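Local coordinates for tyrosine-protein phosphatase non-receptor type 18 (Homo sapiens, PDB 2OC3) that dephosphorylates phosphotyrosine in proteins, acting on autophosphorylated tyrosine kinases, with the catalytic domain of the enzyme present here, at residues L132-E137 and C237-V242; E146-Q151 and C230-A235; M197-R202 and Y285-H290. All blocks are in the same frame, centred on the assembly; numbering follows the deposited sequence.

Contact 1 of 3, residues L132-E137 and C237-V242; sequences LMACRE and CGRTGV
R239 runs its side chain past A134 and ends on the backbone carbonyl of that residue. The close part begins at the root, where R239 CB meets A134 CB at 3.9 Å. From there CG stands anti to the carbonyl carbon (chi1 -60°) and the chain runs extended, bringing R239 CD to 3.1 Å from A134 O. R239 NH1 then donates to A134 O over 3.0 Å with an N-H...O angle of 167°. The oxygen lies almost exactly in the guanidinium plane, and the N-H arrives in the carbonyl plane on a lone pair, so the head is set in both position and tilt. C135 CB sits obliquely, 3.6 Å from R239 NH1. Beyond this the contact thins out: R136 is partly exposed, and it comes no nearer than R136 NH2 to R239 NH2, 6.4 Å. R239 closes the phosphatase signature loop begun at C233, and the residues of that loop, C233 to R239, probably bind substrate. NH1 of R239 also makes a salt bridge to E139 OE2. A methionine here would remove the donor to A134 O and is likely to leave the acid of E139 without its cationic mate. W199 packs on the arginine, and the contact as a whole joins the first turn of helix 238-254 to the end of strand 130-133, which is paired with strands 229-232 and 187-196.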
loop_
_atom_site.group_PDB
_atom_site.type_symbol
_atom_site.label_atom_id
_atom_site.label_comp_id
_atom_site.label_asym_id
_atom_site.label_seq_id
_atom_site.Cartn_x
_atom_site.Cartn_y
_atom_site.Cartn_z
ATOM N N LEU A 132 -1.360 -5.292 3.770
ATOM C CA LEU A 132 -0.100 -4.895 4.361
ATOM C C LEU A 132 -0.296 -3.509 4.933
ATOM O O LEU A 132 -0.590 -2.597 4.175
ATOM C CB LEU A 132 1.014 -4.865 3.323
ATOM C CG LEU A 132 1.454 -6.197 2.684
ATOM C CD1 LEU A 132 0.584 -6.649 1.557
ATOM C CD2 LEU A 132 2.911 -6.112 2.198
ATOM N N MET A 133 -0.047 -3.344 6.226
ATOM C CA MET A 133 -0.233 -2.094 6.966
ATOM C C MET A 133 1.156 -1.641 7.427
ATOM O O MET A 133 1.860 -2.391 8.124
ATOM C CB MET A 133 -1.134 -2.301 8.197
ATOM C CG MET A 133 -1.163 -1.114 9.121
ATOM S SD MET A 133 -2.470 -1.351 10.329
ATOM C CE MET A 133 -2.321 0.125 11.348
ATOM N N ALA A 134 1.587 -0.441 7.020
ATOM C CA ALA A 134 2.929 0.024 7.336
ATOM C C ALA A 134 2.903 1.196 8.264
ATOM O O ALA A 134 3.645 2.164 8.035
ATOM C CB ALA A 134 3.691 0.444 6.049
ATOM N N CYS A 135 2.052 1.148 9.274
ATOM C CA CYS A 135 2.034 2.164 10.313
ATOM C C CYS A 135 1.411 1.537 11.551
ATOM O O CYS A 135 0.918 0.418 11.532
ATOM C CB CYS A 135 1.258 3.412 9.871
ATOM S SG CYS A 135 -0.506 3.258 9.753
ATOM N N ARG A 136 1.475 2.286 12.648
ATOM C CA ARG A 136 0.746 1.927 13.875
ATOM C C ARG A 136 -0.523 2.761 13.968
ATOM O O ARG A 136 -0.613 3.816 13.345
ATOM C CB ARG A 136 1.600 2.205 15.097
ATOM C CG ARG A 136 2.792 1.251 15.257
ATOM C CD ARG A 136 3.766 1.761 16.293
ATOM N NE ARG A 136 4.448 2.974 15.878
ATOM C CZ ARG A 136 4.778 4.004 16.644
ATOM N NH1 ARG A 136 4.435 4.019 17.932
ATOM N NH2 ARG A 136 5.390 5.045 16.070
ATOM N N GLU A 137 -1.443 2.361 14.848
ATOM C CA GLU A 137 -2.653 3.161 15.106
ATOM C C GLU A 137 -2.334 4.586 15.553
ATOM O O GLU A 137 -2.945 5.540 15.115
ATOM C CB GLU A 137 -3.501 2.488 16.165
ATOM C CG GLU A 137 -4.255 1.310 15.703
ATOM C CD GLU A 137 -4.799 0.566 16.895
ATOM O OE1 GLU A 137 -5.682 1.135 17.564
ATOM O OE2 GLU A 137 -4.248 -0.517 17.187
ATOM N N CYS A 237 0.923 6.857 0.996
ATOM C CA CYS A 237 1.848 7.446 0.043
ATOM C C CYS A 237 3.290 6.912 0.159
ATOM O O CYS A 237 3.763 6.165 -0.698
ATOM C CB CYS A 237 1.804 8.975 0.190
ATOM S SG CYS A 237 0.159 9.696 -0.086
ATOM N N GLY A 238 4.007 7.328 1.177
ATOM C CA GLY A 238 5.402 7.093 1.246
ATOM C C GLY A 238 5.766 5.670 1.533
ATOM O O GLY A 238 6.397 4.970 0.710
ATOM N N ARG A 239 5.400 5.197 2.721
ATOM C CA ARG A 239 5.720 3.859 3.092
ATOM C C ARG A 239 5.005 2.855 2.205
ATOM O O ARG A 239 5.564 1.831 1.824
ATOM C CB ARG A 239 5.354 3.628 4.555
ATOM C CG ARG A 239 6.085 4.569 5.549
ATOM C CD ARG A 239 5.553 4.347 6.959
ATOM N NE ARG A 239 5.836 5.450 7.840
ATOM C CZ ARG A 239 5.356 5.498 9.073
ATOM N NH1 ARG A 239 4.622 4.513 9.544
ATOM N NH2 ARG A 239 5.647 6.539 9.859
ATOM N N THR A 240 3.761 3.163 1.870
ATOM C CA THR A 240 2.979 2.330 0.965
ATOM C C THR A 240 3.716 2.177 -0.368
ATOM O O THR A 240 3.801 1.066 -0.936
ATOM C CB THR A 240 1.607 2.948 0.776
ATOM O OG1 THR A 240 0.834 2.796 1.985
ATOM C CG2 THR A 240 0.864 2.304 -0.354
ATOM N N GLY A 241 4.236 3.294 -0.876
ATOM C CA GLY A 241 4.984 3.217 -2.137
ATOM C C GLY A 241 6.271 2.432 -2.035
ATOM O O GLY A 241 6.637 1.729 -2.981
ATOM N N VAL A 242 6.930 2.476 -0.883
ATOM C CA VAL A 242 8.112 1.627 -0.673
ATOM C C VAL A 242 7.697 0.163 -0.780
ATOM O O VAL A 242 8.321 -0.609 -1.510
ATOM C CB VAL A 242 8.804 1.906 0.670
ATOM C CG1 VAL A 242 9.870 0.831 0.952
ATOM C CG2 VAL A 242 9.423 3.297 0.637
#

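Contact 2 of 3, residues E146-Q151 and C230-A235; sequences ERYWAQ and CVHCSA
H232 offers the edge of its imidazole to the hydroxyl of Y148, with Y148 OH lying close to the plane of the ring and 2.7 Å from H232 NE2. Seen from the phenol the approach is oblique; the two ring planes stand at 64°, and Y148 CE2 also comes within 3.3 Å of H232 NE2. One face of the Y148 ring is covered by its own neighbour, W149, whose CE3 sits 3.7 Å above the ring centre. That indole in turn carries R147 CG over its centre on one face. The two linked side chains reach toward each other from opposite directions. H232 CG sits between the backbone N and the carbonyl carbon (chi1 76°), a position from which H232 ND1 can donate to C233 O, over 3.0 Å. C233 O lies near the imidazole plane, and the N-H comes in the carbonyl plane onto a lone pair. Held in plane at both nitrogens, H232 has little freedom to flip, while Q193 gives the Y148 hydroxyl a second partner. This chain of bonds runs from the 146-151 loop to the backbone of C233, the predicted phosphocysteine nucleophile, which makes H232 and Y148 probable second-shell supports for the start of the phosphate-binding loop.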
loop_
_atom_site.group_PDB
_atom_site.type_symbol
_atom_site.label_atom_id
_atom_site.label_comp_id
_atom_site.label_asym_id
_atom_site.label_seq_id
_atom_site.Cartn_x
_atom_site.Cartn_y
_atom_site.Cartn_z
ATOM N N GLU A 146 -7.279 4.129 12.230
ATOM C CA GLU A 146 -8.202 3.404 13.090
ATOM C C GLU A 146 -7.981 1.900 13.057
ATOM O O GLU A 146 -7.663 1.330 11.998
ATOM C CB GLU A 146 -9.639 3.735 12.726
ATOM C CG GLU A 146 -9.976 5.169 12.969
ATOM C CD GLU A 146 -9.836 5.573 14.436
ATOM O OE1 GLU A 146 -10.456 4.890 15.284
ATOM O OE2 GLU A 146 -9.068 6.494 14.729
ATOM N N ARG A 147 -8.199 1.237 14.184
ATOM C CA ARG A 147 -8.161 -0.215 14.233
ATOM C C ARG A 147 -9.368 -0.731 13.460
ATOM O O ARG A 147 -10.532 -0.423 13.786
ATOM C CB ARG A 147 -8.203 -0.723 15.671
ATOM C CG ARG A 147 -8.359 -2.216 15.718
ATOM C CD ARG A 147 -8.038 -2.769 17.075
ATOM N NE ARG A 147 -8.961 -2.309 18.110
ATOM C CZ ARG A 147 -10.160 -2.842 18.347
ATOM N NH1 ARG A 147 -10.654 -3.826 17.588
ATOM N NH2 ARG A 147 -10.916 -2.365 19.346
ATOM N N TYR A 148 -9.094 -1.545 12.447
ATOM C CA TYR A 148 -10.123 -2.192 11.645
ATOM C C TYR A 148 -10.159 -3.689 11.795
ATOM O O TYR A 148 -11.002 -4.349 11.175
ATOM C CB TYR A 148 -9.928 -1.809 10.197
ATOM C CG TYR A 148 -8.540 -2.117 9.651
ATOM C CD1 TYR A 148 -8.211 -3.405 9.187
ATOM C CD2 TYR A 148 -7.576 -1.109 9.524
ATOM C CE1 TYR A 148 -6.983 -3.707 8.675
ATOM C CE2 TYR A 148 -6.290 -1.423 9.017
ATOM C CZ TYR A 148 -6.018 -2.715 8.566
ATOM O OH TYR A 148 -4.812 -3.017 8.007
ATOM N N TRP A 149 -9.235 -4.231 12.575
ATOM C CA TRP A 149 -9.134 -5.666 12.880
ATOM C C TRP A 149 -9.711 -5.917 14.274
ATOM O O TRP A 149 -9.825 -5.003 15.100
ATOM C CB TRP A 149 -7.683 -6.123 12.785
ATOM C CG TRP A 149 -6.761 -5.420 13.720
ATOM C CD1 TRP A 149 -6.440 -5.807 14.970
ATOM C CD2 TRP A 149 -6.055 -4.169 13.490
ATOM N NE1 TRP A 149 -5.603 -4.896 15.556
ATOM C CE2 TRP A 149 -5.354 -3.877 14.670
ATOM C CE3 TRP A 149 -5.953 -3.270 12.413
ATOM C CZ2 TRP A 149 -4.546 -2.779 14.800
ATOM C CZ3 TRP A 149 -5.164 -2.141 12.566
ATOM C CH2 TRP A 149 -4.492 -1.888 13.758
ATOM N N ALA A 150 -10.076 -7.176 14.509
ATOM C CA ALA A 150 -10.686 -7.607 15.759
ATOM C C ALA A 150 -9.596 -7.961 16.736
ATOM O O ALA A 150 -8.442 -8.199 16.365
ATOM C CB ALA A 150 -11.587 -8.803 15.519
ATOM N N GLN A 151 -9.976 -7.939 18.009
ATOM C CA GLN A 151 -9.088 -8.377 19.076
ATOM C C GLN A 151 -9.579 -9.699 19.657
ATOM O O GLN A 151 -10.671 -10.166 19.339
ATOM C CB GLN A 151 -8.932 -7.274 20.128
ATOM C CG GLN A 151 -8.152 -6.093 19.523
ATOM C CD GLN A 151 -7.902 -4.923 20.464
ATOM O OE1 GLN A 151 -6.847 -4.287 20.393
ATOM N NE2 GLN A 151 -8.882 -4.600 21.307
ATOM N N CYS A 230 -3.702 -5.313 -0.817
ATOM C CA CYS A 230 -4.166 -4.036 -0.243
ATOM C C CYS A 230 -3.042 -3.512 0.648
ATOM O O CYS A 230 -2.669 -4.160 1.620
ATOM C CB CYS A 230 -5.415 -4.249 0.565
ATOM S SG CYS A 230 -6.009 -2.673 1.285
ATOM N N VAL A 231 -2.471 -2.371 0.291
ATOM C CA VAL A 231 -1.292 -1.813 0.972
ATOM C C VAL A 231 -1.660 -0.445 1.498
ATOM O O VAL A 231 -2.212 0.374 0.759
ATOM C CB VAL A 231 -0.063 -1.742 0.044
ATOM C CG1 VAL A 231 1.186 -1.332 0.838
ATOM C CG2 VAL A 231 0.186 -3.106 -0.709
ATOM N N HIS A 232 -1.355 -0.163 2.748
ATOM C CA HIS A 232 -1.669 1.146 3.289
ATOM C C HIS A 232 -0.718 1.528 4.397
ATOM O O HIS A 232 -0.077 0.679 4.978
ATOM C CB HIS A 232 -3.109 1.253 3.798
ATOM C CG HIS A 232 -3.349 0.580 5.118
ATOM N ND1 HIS A 232 -3.233 1.231 6.341
ATOM C CD2 HIS A 232 -3.771 -0.676 5.400
ATOM C CE1 HIS A 232 -3.542 0.381 7.307
ATOM N NE2 HIS A 232 -3.899 -0.779 6.764
ATOM N N CYS A 233 -0.613 2.829 4.643
ATOM C CA CYS A 233 0.065 3.368 5.791
ATOM C C CYS A 233 -0.927 4.346 6.390
ATOM O O CYS A 233 -2.102 3.975 6.542
ATOM C CB CYS A 233 1.435 3.874 5.433
ATOM S SG CYS A 233 1.547 5.060 4.068
ATOM N N SER A 234 -0.496 5.510 6.851
ATOM C CA SER A 234 -1.478 6.493 7.294
ATOM C C SER A 234 -2.045 7.263 6.085
ATOM O O SER A 234 -3.235 7.233 5.865
ATOM C CB SER A 234 -0.870 7.430 8.324
ATOM O OG SER A 234 -1.808 8.364 8.823
ATOM N N ALA A 235 -1.198 7.967 5.348
ATOM C CA ALA A 235 -1.676 8.653 4.134
ATOM C C ALA A 235 -1.837 7.767 2.933
ATOM O O ALA A 235 -2.571 8.127 2.009
ATOM C CB ALA A 235 -0.771 9.848 3.784
#

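Contact 3 of 3, residues M197-R202 and Y285-H290; sequences MSWPDR and YRFLYH
W199 and F287 meet through one corner each: W199 CH2, at the far end of the indole, comes to 3.8 Å from F287 CE2 and to 4.2 Å from F287 CD2. The planes of the six-membered indole ring and the phenyl are turned 81° apart, and their centres are 5.7 Å from each other. This is a small apolar contact that depends on reach. The nearest backbones, at W199 and F287, are 12.2 Å apart between CA atoms, and the two aromatic side chains span the distance. In both residues CG lies anti to the backbone N. For F287 (chi1 -177°) this throws the phenyl outward from the helix, along a CB already directed at the loop. W199 starts differently, since its CB is not aimed at the helix; its first torsion (chi1 -160°) carries the indole away from the CB direction, and the second turns the six-membered end to the phenyl. P200 and D201 follow directly after the tryptophan, completing the WPD sequence that names the mobile loop of this family. D201 probably binds substrate, although its carboxylate was not modelled. The buried tryptophan, which Y196 meets edge-to-face, probably helps hold the base of the loop against the helices. P205, from the chain beyond the WPD residues, touches both aromatic side chains, and V204 lies on F287. On other sides of helix 282-296, L288 packs onto helices 238-254 and 264-272, whereas Y285 and Y289 both send their hydroxyls to E33 on helix 29-47. The loop after strand 187-196 is thus set against the C-terminal helix, which itself rests among these three helices.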
loop_
_atom_site.group_PDB
_atom_site.type_symbol
_atom_site.label_atom_id
_atom_site.label_comp_id
_atom_site.label_asym_id
_atom_site.label_seq_id
_atom_site.Cartn_x
_atom_site.Cartn_y
_atom_site.Cartn_z
ATOM N N MET A 197 5.453 -2.921 12.665
ATOM C CA MET A 197 5.147 -2.454 14.023
ATOM C C MET A 197 6.075 -1.375 14.568
ATOM O O MET A 197 5.766 -0.829 15.626
ATOM C CB MET A 197 5.171 -3.644 15.015
ATOM C CG MET A 197 4.234 -4.754 14.625
ATOM S SD MET A 197 2.508 -4.307 14.539
ATOM C CE MET A 197 2.172 -4.152 16.316
ATOM N N SER A 198 7.158 -1.051 13.856
ATOM C CA SER A 198 8.202 -0.170 14.373
ATOM C C SER A 198 8.743 0.845 13.379
ATOM O O SER A 198 9.830 1.371 13.564
ATOM C CB SER A 198 9.346 -1.038 14.863
ATOM O OG SER A 198 9.870 -1.743 13.751
ATOM N N TRP A 199 8.016 1.142 12.305
ATOM C CA TRP A 199 8.509 2.130 11.373
ATOM C C TRP A 199 8.675 3.481 12.075
ATOM O O TRP A 199 7.731 3.991 12.681
ATOM C CB TRP A 199 7.607 2.255 10.156
ATOM C CG TRP A 199 8.298 2.887 8.967
ATOM C CD1 TRP A 199 8.758 4.164 8.858
ATOM C CD2 TRP A 199 8.538 2.264 7.712
ATOM N NE1 TRP A 199 9.275 4.377 7.596
ATOM C CE2 TRP A 199 9.159 3.218 6.880
ATOM C CE3 TRP A 199 8.295 0.978 7.211
ATOM C CZ2 TRP A 199 9.544 2.915 5.557
ATOM C CZ3 TRP A 199 8.659 0.678 5.903
ATOM C CH2 TRP A 199 9.279 1.649 5.095
ATOM N N PRO A 200 9.899 4.042 12.032
ATOM C CA PRO A 200 10.153 5.214 12.883
ATOM C C PRO A 200 9.454 6.468 12.469
ATOM O O PRO A 200 9.186 6.708 11.294
ATOM C CB PRO A 200 11.675 5.403 12.789
ATOM C CG PRO A 200 12.062 4.769 11.510
ATOM C CD PRO A 200 11.127 3.585 11.343
ATOM N N ASP A 201 9.208 7.305 13.476
ATOM C CA ASP A 201 8.541 8.584 13.274
ATOM C C ASP A 201 9.396 9.485 12.376
ATOM O O ASP A 201 8.865 10.203 11.528
ATOM C CB ASP A 201 8.259 9.245 14.636
ATOM N N ARG A 202 10.715 9.393 12.545
ATOM C CA ARG A 202 11.682 10.046 11.660
ATOM C C ARG A 202 12.652 9.017 11.097
ATOM O O ARG A 202 13.218 8.202 11.841
ATOM C CB ARG A 202 12.474 11.131 12.407
ATOM N N TYR A 285 13.625 6.670 -0.546
ATOM C CA TYR A 285 14.203 6.260 -1.823
ATOM C C TYR A 285 15.541 5.553 -1.604
ATOM O O TYR A 285 15.812 4.543 -2.221
ATOM C CB TYR A 285 14.376 7.477 -2.757
ATOM C CG TYR A 285 14.735 7.156 -4.188
ATOM C CD1 TYR A 285 13.784 6.610 -5.050
ATOM C CD2 TYR A 285 16.012 7.415 -4.702
ATOM C CE1 TYR A 285 14.073 6.302 -6.351
ATOM C CE2 TYR A 285 16.300 7.147 -6.036
ATOM C CZ TYR A 285 15.317 6.571 -6.851
ATOM O OH TYR A 285 15.557 6.286 -8.176
ATOM N N ARG A 286 16.358 6.072 -0.689
ATOM C CA ARG A 286 17.636 5.418 -0.365
ATOM C C ARG A 286 17.365 4.032 0.258
ATOM O O ARG A 286 18.050 3.052 -0.084
ATOM C CB ARG A 286 18.472 6.277 0.578
ATOM C CG ARG A 286 19.099 7.508 -0.022
ATOM C CD ARG A 286 19.974 8.258 1.031
ATOM N NE ARG A 286 20.549 9.488 0.464
ATOM C CZ ARG A 286 21.597 9.521 -0.354
ATOM N NH1 ARG A 286 22.223 8.398 -0.701
ATOM N NH2 ARG A 286 22.031 10.691 -0.830
ATOM N N PHE A 287 16.396 3.953 1.179
ATOM C CA PHE A 287 16.008 2.671 1.806
ATOM C C PHE A 287 15.558 1.646 0.752
ATOM O O PHE A 287 15.915 0.438 0.811
ATOM C CB PHE A 287 14.922 2.920 2.812
ATOM C CG PHE A 287 14.471 1.694 3.575
ATOM C CD1 PHE A 287 15.327 1.032 4.431
ATOM C CD2 PHE A 287 13.151 1.287 3.528
ATOM C CE1 PHE A 287 14.868 -0.046 5.161
ATOM C CE2 PHE A 287 12.706 0.212 4.281
ATOM C CZ PHE A 287 13.577 -0.444 5.081
ATOM N N LEU A 288 14.787 2.113 -0.230
ATOM C CA LEU A 288 14.349 1.270 -1.315
ATOM C C LEU A 288 15.563 0.759 -2.111
ATOM O O LEU A 288 15.642 -0.435 -2.446
ATOM C CB LEU A 288 13.369 2.100 -2.180
ATOM C CG LEU A 288 12.860 1.468 -3.457
ATOM C CD1 LEU A 288 11.978 0.204 -3.161
ATOM C CD2 LEU A 288 12.089 2.533 -4.257
ATOM N N TYR A 289 16.513 1.631 -2.439
ATOM C CA TYR A 289 17.762 1.220 -3.048
ATOM C C TYR A 289 18.513 0.169 -2.256
ATOM O O TYR A 289 18.954 -0.810 -2.823
ATOM C CB TYR A 289 18.687 2.418 -3.347
ATOM C CG TYR A 289 18.704 2.817 -4.804
ATOM C CD1 TYR A 289 17.811 3.766 -5.280
ATOM C CD2 TYR A 289 19.573 2.225 -5.707
ATOM C CE1 TYR A 289 17.791 4.134 -6.602
ATOM C CE2 TYR A 289 19.583 2.613 -7.066
ATOM C CZ TYR A 289 18.670 3.568 -7.494
ATOM O OH TYR A 289 18.602 3.986 -8.805
ATOM N N HIS A 290 18.603 0.351 -0.945
ATOM C CA HIS A 290 19.269 -0.599 -0.061
ATOM C C HIS A 290 18.579 -1.972 -0.143
ATOM O O HIS A 290 19.233 -3.036 -0.242
ATOM C CB HIS A 290 19.205 -0.077 1.376
ATOM C CG HIS A 290 20.015 -0.849 2.376
ATOM N ND1 HIS A 290 20.734 -1.987 2.072
ATOM C CD2 HIS A 290 20.203 -0.629 3.697
ATOM C CE1 HIS A 290 21.342 -2.424 3.163
ATOM N NE2 HIS A 290 21.035 -1.620 4.164
#

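Overall arrangement
From the N terminus, the chain passes through 132-137 and 146-151, then 197-202, and only later meets their partners. Contact 1 closes a loop of 99 residues when 237-242 returns to the end of strand 130-133. Contact 2 closes a shorter one within it, bringing 230-235 back to 146-151. Contact 3 opens inside both loops and ends beyond them at 285-290, so it crosses the other two. Contacts 1 and 2 adjoin through neighbouring parallel strands 130-133 and 229-232, and the phosphate-binding loop is shared by their later segments. Contact 1 touches contact 3 where R239 packs on W199, linking central sheet, WPD loop and C-terminal helix.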